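Side-chain contacts in cucumber peeling cupredoxin (Cucumis sativus, PDB 1JER), which probably transfers single electrons through a type 1 (blue) copper ion held in a plant cupredoxin fold of the phytocyanin family: residues A[4-9]-A[30-35]; A[12-17]-A[21-26]; A[45-50]-A[93-98]; A[88-93]-A[98-103]. One frame throughout, in Å; residues are numbered along the deposited sequence. Where two conformers were deposited one is given.

Contact 1 of 4, residues A[4-9]-A[30-35]; sequences TVHIVG and KTFRVG
The ammonium nitrogen of K30 reaches the edge strand 5-7 through two waters. One lies 2.9 Å from K30 NZ and 2.7 Å from H6 ND1; the other lies 3.2 Å from K30 NZ and takes the backbone N-H of I7, with its oxygen 2.8 Å from I7 N. A weak, long ion pair with D10 adds a further pull on the same nitrogen. The setting is the end of a cupredoxin beta sandwich remote from the copper: strand 5-7 is an outer strand of one sheet, while the short strand 32-33 borders the other, so the contact illustrates how two sheets can be joined at their margins. Between them stands the H6 imidazole. Its first torsion (chi1 -58°) sets CG anti to the carbonyl carbon and carries the ring across to F32, which turns an edge to the imidazole face in a T-shaped pair, centroids 4.6 Å apart and planes inclined by 62°. Further along the ring, D36 binds H6 NE2 and also accepts the backbone N-H of R33. The buried imidazole thus has polar partners at both nitrogens, an arrangement that should limit rotation about CB-CG. Two residues grip its faces: F32 CD1 lies 3.5 Å above one, off centre, and T4 CG2 lies 3.6 Å above the other, near the rim.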
loop_
_atom_site.group_PDB
_atom_site.type_symbol
_atom_site.label_atom_id
_atom_site.label_comp_id
_atom_site.label_asym_id
_atom_site.label_seq_id
_atom_site.Cartn_x
_atom_site.Cartn_y
_atom_site.Cartn_z
ATOM N N THR A 4 8.325 -8.531 2.769
ATOM C CA THR A 4 9.346 -7.494 2.496
ATOM C C THR A 4 8.686 -6.313 1.798
ATOM O O THR A 4 7.874 -6.495 0.907
ATOM C CB THR A 4 10.363 -8.129 1.478
ATOM O OG1 THR A 4 11.015 -9.196 2.223
ATOM C CG2 THR A 4 11.484 -7.169 1.156
ATOM N N VAL A 5 9.190 -5.111 2.107
ATOM C CA VAL A 5 8.724 -3.946 1.266
ATOM C C VAL A 5 9.924 -3.625 0.377
ATOM O O VAL A 5 11.021 -3.270 0.843
ATOM C CB VAL A 5 8.410 -2.753 2.184
ATOM C CG1 VAL A 5 7.980 -1.543 1.310
ATOM C CG2 VAL A 5 7.281 -3.116 3.154
ATOM N N HIS A 6 9.785 -3.884 -0.918
ATOM C CA HIS A 6 10.983 -3.689 -1.782
ATOM C C HIS A 6 10.961 -2.211 -2.257
ATOM O O HIS A 6 9.887 -1.730 -2.604
ATOM C CB HIS A 6 10.823 -4.565 -3.017
ATOM C CG HIS A 6 10.661 -6.017 -2.694
ATOM N ND1 HIS A 6 11.775 -6.848 -2.564
ATOM C CD2 HIS A 6 9.538 -6.765 -2.544
ATOM C CE1 HIS A 6 11.316 -8.088 -2.322
ATOM N NE2 HIS A 6 9.988 -8.063 -2.294
ATOM N N ILE A 7 12.109 -1.607 -2.304
ATOM C CA ILE A 7 12.172 -0.196 -2.776
ATOM C C ILE A 7 12.579 -0.232 -4.256
ATOM O O ILE A 7 13.652 -0.653 -4.595
ATOM C CB ILE A 7 13.263 0.562 -1.986
ATOM C CG1 ILE A 7 12.958 0.573 -0.459
ATOM C CG2 ILE A 7 13.247 2.037 -2.473
ATOM C CD1 ILE A 7 11.584 1.171 -0.171
ATOM N N VAL A 8 11.610 0.111 -5.113
ATOM C CA VAL A 8 11.838 -0.015 -6.552
ATOM C C VAL A 8 13.045 0.825 -6.949
ATOM O O VAL A 8 13.100 2.018 -6.654
ATOM C CB VAL A 8 10.590 0.439 -7.319
ATOM C CG1 VAL A 8 10.880 0.472 -8.819
ATOM C CG2 VAL A 8 9.412 -0.485 -7.050
ATOM N N GLY A 9 14.030 0.189 -7.566
ATOM C CA GLY A 9 15.255 0.886 -7.962
ATOM C C GLY A 9 16.197 1.189 -6.827
ATOM O O GLY A 9 17.179 1.935 -7.051
ATOM N N LYS A 30 15.991 -9.770 -7.333
ATOM C CA LYS A 30 15.146 -9.950 -6.129
ATOM C C LYS A 30 14.205 -11.177 -6.333
ATOM O O LYS A 30 13.989 -11.602 -7.443
ATOM C CB LYS A 30 14.138 -8.759 -6.070
ATOM C CG LYS A 30 14.831 -7.408 -6.133
ATOM C CD LYS A 30 15.530 -7.086 -4.861
ATOM C CE LYS A 30 16.092 -5.642 -4.876
ATOM N NZ LYS A 30 16.346 -5.233 -3.450
ATOM N N THR A 31 13.611 -11.595 -5.203
ATOM C CA THR A 31 12.524 -12.621 -5.303
ATOM C C THR A 31 11.270 -11.965 -4.677
ATOM O O THR A 31 11.410 -11.388 -3.576
ATOM C CB THR A 31 12.896 -13.855 -4.485
ATOM O OG1 THR A 31 13.941 -14.527 -5.175
ATOM C CG2 THR A 31 11.735 -14.835 -4.352
ATOM N N PHE A 32 10.168 -11.951 -5.384
ATOM C CA PHE A 32 8.975 -11.238 -4.867
ATOM C C PHE A 32 7.923 -12.286 -4.456
ATOM O O PHE A 32 7.609 -13.126 -5.291
ATOM C CB PHE A 32 8.381 -10.409 -6.046
ATOM C CG PHE A 32 9.377 -9.347 -6.516
ATOM C CD1 PHE A 32 9.553 -8.186 -5.786
ATOM C CD2 PHE A 32 10.128 -9.559 -7.659
ATOM C CE1 PHE A 32 10.475 -7.234 -6.211
ATOM C CE2 PHE A 32 11.074 -8.612 -8.077
ATOM C CZ PHE A 32 11.244 -7.449 -7.345
ATOM N N ARG A 33 7.421 -12.190 -3.244
ATOM C CA ARG A 33 6.424 -13.200 -2.782
ATOM C C ARG A 33 5.103 -12.524 -2.437
ATOM O O ARG A 33 5.101 -11.358 -2.000
ATOM C CB ARG A 33 6.963 -13.830 -1.489
ATOM C CG ARG A 33 8.260 -14.611 -1.718
ATOM C CD ARG A 33 8.718 -15.241 -0.390
ATOM N NE ARG A 33 9.977 -15.966 -0.577
ATOM C CZ ARG A 33 10.052 -17.196 -1.076
ATOM N NH1 ARG A 33 8.996 -17.758 -1.677
ATOM N NH2 ARG A 33 11.167 -17.925 -0.962
ATOM N N VAL A 34 4.019 -13.260 -2.596
ATOM C CA VAL A 34 2.675 -12.725 -2.282
ATOM C C VAL A 34 2.731 -12.169 -0.875
ATOM O O VAL A 34 3.361 -12.761 -0.006
ATOM C CB VAL A 34 1.637 -13.889 -2.327
ATOM C CG1 VAL A 34 0.323 -13.430 -1.743
ATOM C CG2 VAL A 34 1.440 -14.334 -3.772
ATOM N N GLY A 35 2.172 -10.981 -0.645
ATOM C CA GLY A 35 2.310 -10.392 0.704
ATOM C C GLY A 35 3.346 -9.292 0.727
ATOM O O GLY A 35 3.326 -8.382 1.556
HETATM O O HOH W 1 14.165 -5.837 -1.715
HETATM O O HOH W 2 14.515 -2.994 -2.032
#

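Contact 2 of 4, residues A[12-17]-A[21-26]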
loop_
_atom_site.group_PDB
_atom_site.type_symbol
_atom_site.label_atom_id
_atom_site.label_comp_id
_atom_site.label_asym_id
_atom_site.label_seq_id
_atom_site.Cartn_x
_atom_site.Cartn_y
_atom_site.Cartn_z
ATOM N N THR A 12 17.936 4.645 -6.163
ATOM C CA THR A 12 17.594 5.470 -7.336
ATOM C C THR A 12 16.152 5.842 -7.368
ATOM O O THR A 12 15.724 6.923 -7.835
ATOM C CB THR A 12 17.988 4.744 -8.626
ATOM O OG1 THR A 12 19.398 4.545 -8.621
ATOM C CG2 THR A 12 17.585 5.544 -9.845
ATOM N N GLY A 13 15.291 4.944 -6.811
ATOM C CA GLY A 13 13.879 5.321 -6.828
ATOM C C GLY A 13 13.284 5.129 -8.205
ATOM O O GLY A 13 13.834 4.427 -9.050
ATOM N N TRP A 14 12.120 5.741 -8.419
ATOM C CA TRP A 14 11.352 5.547 -9.651
ATOM C C TRP A 14 11.532 6.801 -10.534
ATOM O O TRP A 14 11.048 7.862 -10.153
ATOM C CB TRP A 14 9.881 5.473 -9.227
ATOM C CG TRP A 14 8.864 5.113 -10.252
ATOM C CD1 TRP A 14 7.680 5.832 -10.414
ATOM C CD2 TRP A 14 8.790 4.032 -11.173
ATOM N NE1 TRP A 14 6.931 5.245 -11.411
ATOM C CE2 TRP A 14 7.573 4.147 -11.894
ATOM C CE3 TRP A 14 9.649 2.966 -11.505
ATOM C CZ2 TRP A 14 7.167 3.271 -12.885
ATOM C CZ3 TRP A 14 9.230 2.082 -12.510
ATOM C CH2 TRP A 14 8.020 2.222 -13.192
ATOM N N SER A 15 12.280 6.667 -11.611
ATOM C CA SER A 15 12.467 7.867 -12.488
ATOM C C SER A 15 12.775 7.367 -13.871
ATOM O O SER A 15 12.805 6.130 -14.111
ATOM C CB SER A 15 13.525 8.807 -11.955
ATOM O OG SER A 15 14.796 8.211 -11.871
ATOM N N VAL A 16 12.988 8.247 -14.830
ATOM C CA VAL A 16 13.373 7.732 -16.157
ATOM C C VAL A 16 14.859 7.409 -16.114
ATOM O O VAL A 16 15.698 8.257 -15.825
ATOM C CB VAL A 16 13.167 8.890 -17.201
ATOM C CG1 VAL A 16 13.607 8.398 -18.564
ATOM C CG2 VAL A 16 11.669 9.219 -17.195
ATOM N N PRO A 17 15.213 6.166 -16.407
ATOM C CA PRO A 17 16.592 5.736 -16.187
ATOM C C PRO A 17 17.513 6.131 -17.354
ATOM O O PRO A 17 17.031 6.434 -18.440
ATOM C CB PRO A 17 16.451 4.198 -16.186
ATOM C CG PRO A 17 15.359 3.957 -17.193
ATOM C CD PRO A 17 14.371 5.094 -17.005
ATOM N N ASN A 21 17.476 -0.705 -19.568
ATOM C CA ASN A 21 17.329 -2.011 -18.918
ATOM C C ASN A 21 17.395 -1.874 -17.406
ATOM O O ASN A 21 17.479 -2.890 -16.688
ATOM C CB ASN A 21 18.585 -2.860 -19.331
ATOM C CG ASN A 21 19.864 -2.160 -18.882
ATOM O OD1 ASN A 21 20.807 -2.820 -18.429
ATOM N ND2 ASN A 21 19.897 -0.837 -18.993
ATOM N N PHE A 22 17.478 -0.652 -16.893
ATOM C CA PHE A 22 17.666 -0.467 -15.467
ATOM C C PHE A 22 16.708 -1.229 -14.589
ATOM O O PHE A 22 17.096 -1.893 -13.609
ATOM C CB PHE A 22 17.624 1.041 -15.149
ATOM C CG PHE A 22 17.862 1.339 -13.679
ATOM C CD1 PHE A 22 19.130 1.367 -13.150
ATOM C CD2 PHE A 22 16.778 1.585 -12.835
ATOM C CE1 PHE A 22 19.354 1.619 -11.806
ATOM C CE2 PHE A 22 16.981 1.831 -11.511
ATOM C CZ PHE A 22 18.269 1.805 -10.965
ATOM N N TYR A 23 15.396 -1.098 -14.792
ATOM C CA TYR A 23 14.480 -1.717 -13.803
ATOM C C TYR A 23 14.375 -3.205 -14.025
ATOM O O TYR A 23 14.058 -3.942 -13.087
ATOM C CB TYR A 23 13.067 -1.062 -13.956
ATOM C CG TYR A 23 13.164 0.315 -13.297
ATOM C CD1 TYR A 23 13.356 0.449 -11.961
ATOM C CD2 TYR A 23 13.102 1.462 -14.116
ATOM C CE1 TYR A 23 13.453 1.713 -11.359
ATOM C CE2 TYR A 23 13.238 2.702 -13.518
ATOM C CZ TYR A 23 13.397 2.835 -12.181
ATOM O OH TYR A 23 13.569 4.086 -11.596
ATOM N N SER A 24 14.665 -3.678 -15.248
ATOM C CA SER A 24 14.577 -5.159 -15.355
ATOM C C SER A 24 15.803 -5.786 -14.754
ATOM O O SER A 24 15.777 -6.883 -14.178
ATOM C CB SER A 24 14.195 -5.619 -16.719
ATOM O OG SER A 24 15.186 -5.290 -17.664
ATOM N N GLN A 25 16.955 -5.069 -14.731
ATOM C CA GLN A 25 18.068 -5.684 -13.970
ATOM C C GLN A 25 17.783 -5.632 -12.486
ATOM O O GLN A 25 18.194 -6.504 -11.707
ATOM C CB GLN A 25 19.378 -4.937 -14.289
ATOM C CG GLN A 25 19.903 -5.299 -15.686
ATOM C CD GLN A 25 21.224 -4.655 -16.021
ATOM O OE1 GLN A 25 21.517 -3.529 -15.623
ATOM N NE2 GLN A 25 22.045 -5.366 -16.793
ATOM N N TRP A 26 17.111 -4.557 -12.019
ATOM C CA TRP A 26 16.840 -4.445 -10.595
ATOM C C TRP A 26 15.908 -5.577 -10.176
ATOM O O TRP A 26 16.135 -6.270 -9.177
ATOM C CB TRP A 26 16.093 -3.056 -10.350
ATOM C CG TRP A 26 15.613 -3.012 -8.909
ATOM C CD1 TRP A 26 16.364 -2.695 -7.821
ATOM C CD2 TRP A 26 14.286 -3.290 -8.434
ATOM N NE1 TRP A 26 15.571 -2.789 -6.684
ATOM C CE2 TRP A 26 14.307 -3.147 -7.045
ATOM C CE3 TRP A 26 13.091 -3.655 -9.058
ATOM C CZ2 TRP A 26 13.185 -3.361 -6.221
ATOM C CZ3 TRP A 26 11.988 -3.863 -8.254
ATOM C CH2 TRP A 26 12.027 -3.710 -6.863
HETATM O O HOH W 3 16.144 5.488 -12.994
#
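Y23 OH is held by two backbone groups of the loop it faces. It donates to G13 O at 2.6 Å, in the carbonyl plane and on a lone pair, with a C=O...donor angle of 135°, and accepts from the amide S15 N at 2.9 Å. A water 3.2 Å from Y23 OH also donates to the phenol oxygen and links it to the hydroxyl of S15. The phenol ring behind this grip is sandwiched: F22 CD2 sits over the centre of one face, and the W14 indole brings an edge to the opposite face in a T-shaped pair, W14 CE3 lying 3.8 Å from Y23 CZ with ring planes at 59°. In this phytocyanin the loop 12-17 runs between strand 5-7 and helix 22-28, and the tyrosine staples it onto the first turn of that helix. Next outward comes F22, whose CG lies opposite its own backbone N (chi1 -178°), which carries the ring away from P17 to T12; F22 CZ meets T12 CB at 3.8 Å, while F22 CB packs against P17 CB at 3.5 Å. W14 is positioned in turn by a bond from its NE1 to N48 O and by F40, and its indole touches the copper ligand Q100.

Contact 3 of 4, residues A[45-50]-A[93-98]. With CU (copper (II) ion), chain B.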
loop_
_atom_site.group_PDB
_atom_site.type_symbol
_atom_site.label_atom_id
_atom_site.label_comp_id
_atom_site.label_asym_id
_atom_site.label_seq_id
_atom_site.Cartn_x
_atom_site.Cartn_y
_atom_site.Cartn_z
ATOM N N ASN A 45 4.286 14.890 -8.289
ATOM C CA ASN A 45 3.926 15.538 -9.513
ATOM C C ASN A 45 4.765 15.266 -10.709
ATOM O O ASN A 45 4.323 15.631 -11.832
ATOM C CB ASN A 45 3.738 17.053 -9.289
ATOM C CG ASN A 45 2.390 17.407 -8.697
ATOM O OD1 ASN A 45 1.752 16.635 -7.982
ATOM N ND2 ASN A 45 1.906 18.621 -8.996
ATOM N N ALA A 46 5.932 14.619 -10.626
ATOM C CA ALA A 46 6.759 14.370 -11.803
ATOM C C ALA A 46 6.463 13.032 -12.483
ATOM O O ALA A 46 6.715 12.837 -13.663
ATOM C CB ALA A 46 8.244 14.351 -11.384
ATOM N N HIS A 47 5.992 12.059 -11.706
ATOM C CA HIS A 47 5.733 10.727 -12.383
ATOM C C HIS A 47 4.455 10.172 -11.752
ATOM O O HIS A 47 3.842 10.771 -10.884
ATOM C CB HIS A 47 6.905 9.770 -11.882
ATOM C CG HIS A 47 8.224 10.232 -12.408
ATOM N ND1 HIS A 47 8.546 10.140 -13.744
ATOM C CD2 HIS A 47 9.275 10.855 -11.788
ATOM C CE1 HIS A 47 9.771 10.651 -13.933
ATOM N NE2 HIS A 47 10.227 11.077 -12.771
ATOM N N ASN A 48 4.113 8.939 -12.130
ATOM C CA ASN A 48 2.997 8.276 -11.447
ATOM C C ASN A 48 3.275 6.761 -11.549
ATOM O O ASN A 48 4.350 6.393 -12.073
ATOM C CB ASN A 48 1.652 8.640 -12.023
ATOM C CG ASN A 48 1.538 8.359 -13.508
ATOM O OD1 ASN A 48 0.836 9.085 -14.238
ATOM N ND2 ASN A 48 2.227 7.384 -13.988
ATOM N N VAL A 49 2.367 5.981 -10.996
ATOM C CA VAL A 49 2.522 4.527 -11.045
ATOM C C VAL A 49 1.163 3.924 -11.431
ATOM O O VAL A 49 0.177 4.188 -10.768
ATOM C CB VAL A 49 2.879 3.958 -9.650
ATOM C CG1 VAL A 49 3.057 2.419 -9.849
ATOM C CG2 VAL A 49 4.205 4.548 -9.173
ATOM N N HIS A 50 1.185 3.155 -12.520
ATOM C CA HIS A 50 -0.050 2.524 -12.984
ATOM C C HIS A 50 0.206 1.069 -13.290
ATOM O O HIS A 50 1.190 0.687 -13.910
ATOM C CB HIS A 50 -0.494 3.262 -14.279
ATOM C CG HIS A 50 -1.649 2.651 -14.983
ATOM N ND1 HIS A 50 -2.924 2.606 -14.479
ATOM C CD2 HIS A 50 -1.729 2.073 -16.221
ATOM C CE1 HIS A 50 -3.736 2.003 -15.331
ATOM N NE2 HIS A 50 -3.034 1.671 -16.395
ATOM N N GLY A 93 3.906 11.485 -20.276
ATOM C CA GLY A 93 4.698 11.698 -21.452
ATOM C C GLY A 93 5.331 10.547 -22.113
ATOM O O GLY A 93 4.633 9.569 -22.499
ATOM N N THR A 94 6.640 10.580 -22.349
ATOM C CA THR A 94 7.299 9.430 -23.016
ATOM C C THR A 94 8.057 8.570 -22.013
ATOM O O THR A 94 8.943 7.779 -22.399
ATOM C CB THR A 94 8.340 9.981 -24.036
ATOM O OG1 THR A 94 9.224 10.859 -23.350
ATOM C CG2 THR A 94 7.600 10.875 -25.061
ATOM N N HIS A 95 7.794 8.725 -20.723
ATOM C CA HIS A 95 8.605 8.013 -19.715
ATOM C C HIS A 95 8.571 6.507 -19.910
ATOM O O HIS A 95 9.585 5.807 -19.801
ATOM C CB HIS A 95 8.094 8.390 -18.328
ATOM C CG HIS A 95 8.273 9.843 -18.022
ATOM N ND1 HIS A 95 8.030 10.359 -16.790
ATOM C CD2 HIS A 95 8.675 10.880 -18.795
ATOM C CE1 HIS A 95 8.262 11.659 -16.759
ATOM N NE2 HIS A 95 8.662 12.002 -17.990
ATOM N N CYS A 96 7.381 5.957 -20.193
ATOM C CA CYS A 96 7.354 4.474 -20.354
ATOM C C CYS A 96 8.181 4.081 -21.542
ATOM O O CYS A 96 9.007 3.166 -21.512
ATOM C CB CYS A 96 5.885 4.076 -20.504
ATOM S SG CYS A 96 5.567 2.335 -20.839
ATOM N N SER A 97 8.037 4.792 -22.689
ATOM C CA SER A 97 8.868 4.383 -23.833
ATOM C C SER A 97 10.370 4.522 -23.560
ATOM O O SER A 97 11.115 3.907 -24.315
ATOM C CB SER A 97 8.601 5.362 -25.027
ATOM O OG SER A 97 7.245 5.228 -25.382
ATOM N N ASN A 98 10.763 5.350 -22.628
ATOM C CA ASN A 98 12.135 5.607 -22.265
ATOM C C ASN A 98 12.614 4.712 -21.148
ATOM O O ASN A 98 13.697 4.832 -20.588
ATOM C CB ASN A 98 12.336 7.098 -21.951
ATOM C CG ASN A 98 12.443 7.866 -23.292
ATOM O OD1 ASN A 98 11.731 8.825 -23.515
ATOM N ND2 ASN A 98 13.305 7.361 -24.162
HETATM CU CU CU B . 7.519 9.245 -15.154
#
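H47 and H95 meet by sharing a copper ion. H47 ND1 and H95 ND1 each bind it at 2.0 Å. For H47 the metal approaches ND1 about evenly between the two neighbouring ring carbons, 3.0 Å from H47 CG and 2.9 Å from H47 CE1, and the H95 ring meets it in much the same way. In both residues CG is anti to the carbonyl carbon (chi1 -67° in H47, -64° in H95), which swings the two imidazoles off their loops and toward the ion from directions roughly at right angles.

Contacts between the rings follow from that shared metal. The nitrogens H47 ND1 and H95 ND1 are 3.1 Å apart, a spacing imposed by the copper and not a hydrogen bond. The rings are set rim to rim, neither lying over the other's face, with planes at 54°. This is half of a type 1 copper site: as in other cupredoxins, one histidine comes from an earlier loop, here the one after strand 37-40, and the other from the loop between strands 84-89 and 101-107, with C90 and Q100 completing the set.

Packing and backbone bonds anchor the two loops. A46 O lies near the plane of the H95 ring at its edge, 3.7 Å from H95 CE1, and V16 packs on that imidazole. Backbone bonds tie N45 to R72 and H50 to V89. N98 N returns to T94 O at 3.0 Å, closing a single helical turn over 95-97, while C96 within it is tied by a disulfide to C61.

Contact 4 of 4, residues A[88-93]-A[98-103]. With CU (copper (II) ion), chain B.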
loop_
_atom_site.group_PDB
_atom_site.type_symbol
_atom_site.label_atom_id
_atom_site.label_comp_id
_atom_site.label_asym_id
_atom_site.label_seq_id
_atom_site.Cartn_x
_atom_site.Cartn_y
_atom_site.Cartn_z
ATOM N N PHE A 88 4.094 -2.612 -14.237
ATOM C CA PHE A 88 3.762 -1.237 -13.730
ATOM C C PHE A 88 4.493 -0.246 -14.654
ATOM O O PHE A 88 5.627 -0.494 -15.067
ATOM C CB PHE A 88 4.363 -1.078 -12.336
ATOM C CG PHE A 88 3.770 -2.030 -11.308
ATOM C CD1 PHE A 88 2.624 -1.693 -10.632
ATOM C CD2 PHE A 88 4.414 -3.263 -11.086
ATOM C CE1 PHE A 88 2.047 -2.577 -9.721
ATOM C CE2 PHE A 88 3.812 -4.138 -10.194
ATOM C CZ PHE A 88 2.684 -3.786 -9.504
ATOM N N VAL A 89 3.847 0.902 -14.879
ATOM C CA VAL A 89 4.544 1.879 -15.743
ATOM C C VAL A 89 4.251 3.282 -15.172
ATOM O O VAL A 89 3.386 3.451 -14.341
ATOM C CB VAL A 89 3.938 1.859 -17.167
ATOM C CG1 VAL A 89 4.151 0.484 -17.810
ATOM C CG2 VAL A 89 2.440 2.143 -17.101
ATOM N N CYS A 90 4.993 4.226 -15.723
ATOM C CA CYS A 90 4.676 5.642 -15.485
ATOM C C CYS A 90 4.006 6.131 -16.797
ATOM O O CYS A 90 4.532 5.829 -17.878
ATOM C CB CYS A 90 6.022 6.426 -15.354
ATOM S SG CYS A 90 5.599 8.216 -15.192
ATOM N N THR A 91 2.848 6.754 -16.680
ATOM C CA THR A 91 2.088 7.124 -17.882
ATOM C C THR A 91 2.340 8.565 -18.279
ATOM O O THR A 91 1.700 9.093 -19.179
ATOM C CB THR A 91 0.584 6.895 -17.713
ATOM O OG1 THR A 91 0.050 7.739 -16.713
ATOM C CG2 THR A 91 0.284 5.454 -17.291
ATOM N N VAL A 92 3.307 9.216 -17.625
ATOM C CA VAL A 92 3.580 10.630 -18.023
ATOM C C VAL A 92 4.369 10.651 -19.294
ATOM O O VAL A 92 5.397 10.018 -19.449
ATOM C CB VAL A 92 4.337 11.337 -16.904
ATOM C CG1 VAL A 92 4.946 12.654 -17.356
ATOM C CG2 VAL A 92 3.510 11.481 -15.656
ATOM N N GLY A 93 3.906 11.485 -20.276
ATOM C CA GLY A 93 4.698 11.698 -21.452
ATOM C C GLY A 93 5.331 10.547 -22.113
ATOM O O GLY A 93 4.633 9.569 -22.499
ATOM N N ASN A 98 10.763 5.350 -22.628
ATOM C CA ASN A 98 12.135 5.607 -22.265
ATOM C C ASN A 98 12.614 4.712 -21.148
ATOM O O ASN A 98 13.697 4.832 -20.588
ATOM C CB ASN A 98 12.336 7.098 -21.951
ATOM C CG ASN A 98 12.443 7.866 -23.292
ATOM O OD1 ASN A 98 11.731 8.825 -23.515
ATOM N ND2 ASN A 98 13.305 7.361 -24.162
ATOM N N GLY A 99 11.804 3.664 -20.832
ATOM C CA GLY A 99 12.304 2.680 -19.854
ATOM C C GLY A 99 11.753 2.762 -18.471
ATOM O O GLY A 99 12.194 2.014 -17.546
ATOM N N GLN A 100 10.825 3.675 -18.192
ATOM C CA GLN A 100 10.286 3.746 -16.829
ATOM C C GLN A 100 9.079 2.787 -16.765
ATOM O O GLN A 100 7.928 3.190 -16.811
ATOM C CB GLN A 100 9.852 5.132 -16.398
ATOM C CG GLN A 100 9.528 5.253 -14.932
ATOM C CD GLN A 100 9.211 6.667 -14.485
ATOM O OE1 GLN A 100 8.918 7.542 -15.310
ATOM N NE2 GLN A 100 9.304 6.921 -13.194
ATOM N N LYS A 101 9.432 1.511 -16.669
ATOM C CA LYS A 101 8.359 0.466 -16.612
ATOM C C LYS A 101 9.039 -0.752 -15.926
ATOM O O LYS A 101 10.270 -0.863 -15.939
ATOM C CB LYS A 101 8.017 0.082 -18.070
ATOM C CG LYS A 101 9.226 -0.418 -18.848
ATOM C CD LYS A 101 8.983 -0.366 -20.348
ATOM C CE LYS A 101 7.668 -0.993 -20.748
ATOM N NZ LYS A 101 7.600 -1.201 -22.256
ATOM N N LEU A 102 8.229 -1.544 -15.258
ATOM C CA LEU A 102 8.819 -2.626 -14.412
ATOM C C LEU A 102 7.874 -3.836 -14.508
ATOM O O LEU A 102 6.677 -3.717 -14.443
ATOM C CB LEU A 102 8.764 -2.068 -12.957
ATOM C CG LEU A 102 9.026 -3.170 -11.890
ATOM C CD1 LEU A 102 10.525 -3.408 -11.786
ATOM C CD2 LEU A 102 8.500 -2.661 -10.530
ATOM N N SER A 103 8.459 -5.004 -14.786
ATOM C CA SER A 103 7.636 -6.223 -14.802
ATOM C C SER A 103 8.267 -7.192 -13.801
ATOM O O SER A 103 9.479 -7.364 -13.751
ATOM C CB SER A 103 7.626 -6.868 -16.194
ATOM O OG SER A 103 8.885 -7.287 -16.541
HETATM CU CU CU B . 7.519 9.245 -15.154
#
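A first torsion of 176° turns C90 SG away from its own backbone N, and Q100 sets its CG likewise (chi1 -170°) before running extended to its amide. From the adjacent strand ends on the loop side of a hairpin the two side chains therefore converge on one copper ion, bound by C90 SG at 2.2 Å and by Q100 OE1 at 2.2 Å. The meeting is close: Q100 OE1 also lies 3.1 Å from C90 CB.

Behind the site the antiparallel strands 84-89 and 101-107 of the cupredoxin sandwich fix the spacing. F88 and L102 form a hydrogen-bonded pair, with F88 N to L102 O and L102 N to F88 O both at 2.8 Å. V89 and K101 follow as a non-hydrogen-bonded pair, and a longer bond from C90 N to Q100 O, 3.3 Å, carries the pairing up to the ligands, where Q100 centres an inverse gamma turn. F88 and L102 lie side by side on one face of the sheet, F88 CD2 4.2 Å from L102 CD2, packed against L38. On the other face V89 CG1 touches K101 CB, and the lysine leads on to F58, whose carbonyl takes its NZ.

Besides the copper, C90 SG accepts from V92 N at 3.5 Å with an N-H...S angle of 163°, and it has a further hydrogen-bond partner beyond the two segments; such bonds probably withdraw electron density from the sulfur. An amide oxygen, where many cupredoxins place a methionine thioether, is a harder donor and is consistent with relative stabilisation of copper(II) and the low reduction potential known for stellacyanins.

How the contacts relate
Contacts 3 and 4, with centres 5 Å apart, each supply two of the four copper ligands, and their segments alternate along the chain; a probable backbone bond between H95 O and Q100 N, 2.9 Å, ties them together. Contact 2 contributes to the second shell: its centre lies 10 Å from that of contact 4, and S15 CA comes within 3.4 Å of Q100 NE2, while V16 CG2 packs 3.6 Å from H95 CG. Contact 1 belongs to the far end of the sandwich, its centre 21 Å from that of contact 3. Helix 22-28 touches both contact 1 and contact 4: W26 CZ2 is 3.2 Å from I7 O, and Y23 CB is 3.4 Å from K101 O.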